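Local atomic coordinates of magnesium and cobalt efflux protein CorC (Neisseria meningitidis serogroup B, PDB entry 3OI8), a protein that probably plays a part in magnesium and cobalt transport and binds adenosine through the paired CBS domains that make up most of this fragment. Residues 123-126 against 127-131. Residues are numbered along the deposited sequence; the frame is centred on the assembly and turned at random.
Sequences ALLK and EFREQ
The amide N of Phe-128 donates to Leu-124 O at 2.8 Å. The same i to i+4 bonding joins Glu-127 N to Ala-123 O, Arg-129 N to Leu-125 O and Glu-130 N to Lys-126 O. One turn apart, Leu-124 and Phe-128 also meet through their side chains. The isobutyl group of Leu-124, its CG trans to the main-chain nitrogen (chi1 -174°), reaches forward to the ring: CG lies 3.6 Å from Phe-128 CE2, while CD1 makes a CH-pi contact over one face, 4.1 Å from the centroid and displaced toward the rim. Helix 121-130 is the crossover of a beta-alpha-beta unit between parallel strands 114-116 and 135-139 of a CBS domain, and large apolar residues suit its inner side, where Phe-128 and Leu-125 pack on Phe-151 and Ile-154 of helix 151-154. Leu-125 CD1 also rests against the aliphatic part of Arg-129, 4.0 Å from CD. On the more exposed side long charged chains suit, since their ends can reach partners beyond the helix: Lys-126 NZ makes a salt bridge with Asp-24 of the second subunit, and Glu-127 OE2 pairs with Lys-119. The Glu-130 side chain, poorly ordered, lies alongside that of Lys-126, its OE2 3.7 Å from Lys-126 CG.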
loop_
_atom_site.group_PDB
_atom_site.type_symbol
_atom_site.label_atom_id
_atom_site.label_comp_id
_atom_site.label_asym_id
_atom_site.label_seq_id
_atom_site.Cartn_x
_atom_site.Cartn_y
_atom_site.Cartn_z
ATOM N N ALA A 123 -6.617 -13.368 -4.667
ATOM C CA ALA A 123 -6.197 -14.112 -3.466
ATOM C C ALA A 123 -4.972 -13.472 -2.826
ATOM O O ALA A 123 -4.869 -13.371 -1.602
ATOM C CB ALA A 123 -5.889 -15.575 -3.807
ATOM N N LEU A 124 -4.016 -13.072 -3.658
ATOM C CA LEU A 124 -2.817 -12.433 -3.129
ATOM C C LEU A 124 -3.204 -11.163 -2.384
ATOM O O LEU A 124 -2.719 -10.908 -1.276
ATOM C CB LEU A 124 -1.824 -12.116 -4.244
ATOM C CG LEU A 124 -0.462 -11.583 -3.785
ATOM C CD1 LEU A 124 0.232 -12.540 -2.816
ATOM C CD2 LEU A 124 0.409 -11.340 -4.994
ATOM N N LEU A 125 -4.089 -10.370 -2.986
ATOM C CA LEU A 125 -4.462 -9.099 -2.373
ATOM C C LEU A 125 -5.101 -9.337 -1.015
ATOM O O LEU A 125 -4.822 -8.615 -0.058
ATOM C CB LEU A 125 -5.389 -8.295 -3.283
ATOM C CG LEU A 125 -6.006 -7.057 -2.628
ATOM C CD1 LEU A 125 -4.915 -6.143 -2.063
ATOM C CD2 LEU A 125 -6.852 -6.319 -3.638
ATOM N N LYS A 126 -5.949 -10.361 -0.929
ATOM C CA LYS A 126 -6.636 -10.667 0.320
ATOM C C LYS A 126 -5.632 -11.064 1.382
ATOM O O LYS A 126 -5.693 -10.595 2.521
ATOM C CB LYS A 126 -7.662 -11.782 0.127
ATOM C CG LYS A 126 -8.441 -12.107 1.398
ATOM C CD LYS A 126 -9.756 -12.828 1.108
ATOM C CE LYS A 126 -9.582 -14.341 1.036
ATOM N NZ LYS A 126 -8.808 -14.773 -0.158
ATOM N N GLU A 127 -4.691 -11.918 1.000
ATOM C CA GLU A 127 -3.625 -12.337 1.914
ATOM C C GLU A 127 -2.669 -11.208 2.343
ATOM O O GLU A 127 -2.273 -11.142 3.513
ATOM C CB GLU A 127 -2.878 -13.542 1.345
ATOM C CG GLU A 127 -3.750 -14.791 1.349
ATOM C CD GLU A 127 -3.221 -15.891 0.458
ATOM O OE1 GLU A 127 -1.984 -16.069 0.386
ATOM O OE2 GLU A 127 -4.053 -16.583 -0.170
ATOM N N PHE A 128 -2.326 -10.312 1.419
ATOM C CA PHE A 128 -1.536 -9.137 1.792
ATOM C C PHE A 128 -2.284 -8.320 2.842
ATOM O O PHE A 128 -1.686 -7.862 3.815
ATOM C CB PHE A 128 -1.268 -8.244 0.589
ATOM C CG PHE A 128 -0.059 -8.659 -0.226
ATOM C CD1 PHE A 128 1.025 -9.264 0.377
ATOM C CD2 PHE A 128 -0.002 -8.396 -1.582
ATOM C CE1 PHE A 128 2.148 -9.617 -0.371
ATOM C CE2 PHE A 128 1.111 -8.745 -2.338
ATOM C CZ PHE A 128 2.185 -9.359 -1.729
ATOM N N ARG A 129 -3.585 -8.122 2.632
ATOM C CA ARG A 129 -4.370 -7.275 3.538
ATOM C C ARG A 129 -4.494 -7.927 4.910
ATOM O O ARG A 129 -4.392 -7.258 5.933
ATOM C CB ARG A 129 -5.746 -6.928 2.939
ATOM C CG ARG A 129 -5.703 -5.792 1.902
ATOM C CD ARG A 129 -7.060 -5.535 1.233
ATOM N NE ARG A 129 -8.019 -4.853 2.106
ATOM C CZ ARG A 129 -9.343 -4.885 1.936
ATOM N NH1 ARG A 129 -9.874 -5.575 0.931
ATOM N NH2 ARG A 129 -10.140 -4.234 2.776
ATOM N N GLU A 130 -4.670 -9.244 4.930
ATOM C CA GLU A 130 -4.773 -9.984 6.183
ATOM C C GLU A 130 -3.458 -10.033 6.970
ATOM O O GLU A 130 -3.423 -9.642 8.135
ATOM C CB GLU A 130 -5.289 -11.403 5.928
ATOM C CG GLU A 130 -6.747 -11.459 5.490
ATOM C CD GLU A 130 -7.218 -12.873 5.193
ATOM O OE1 GLU A 130 -6.379 -13.802 5.209
ATOM O OE2 GLU A 130 -8.430 -13.053 4.938
ATOM N N GLN A 131 -2.393 -10.518 6.329
ATOM C CA GLN A 131 -1.101 -10.726 6.977
ATOM C C GLN A 131 -0.364 -9.420 7.219
ATOM O O GLN A 131 0.767 -9.428 7.708
ATOM C CB GLN A 131 -0.193 -11.598 6.104
ATOM C CG GLN A 131 -0.783 -12.906 5.611
ATOM C CD GLN A 131 0.114 -13.572 4.570
ATOM O OE1 GLN A 131 0.352 -13.020 3.487
ATOM N NE2 GLN A 131 0.623 -14.755 4.898
#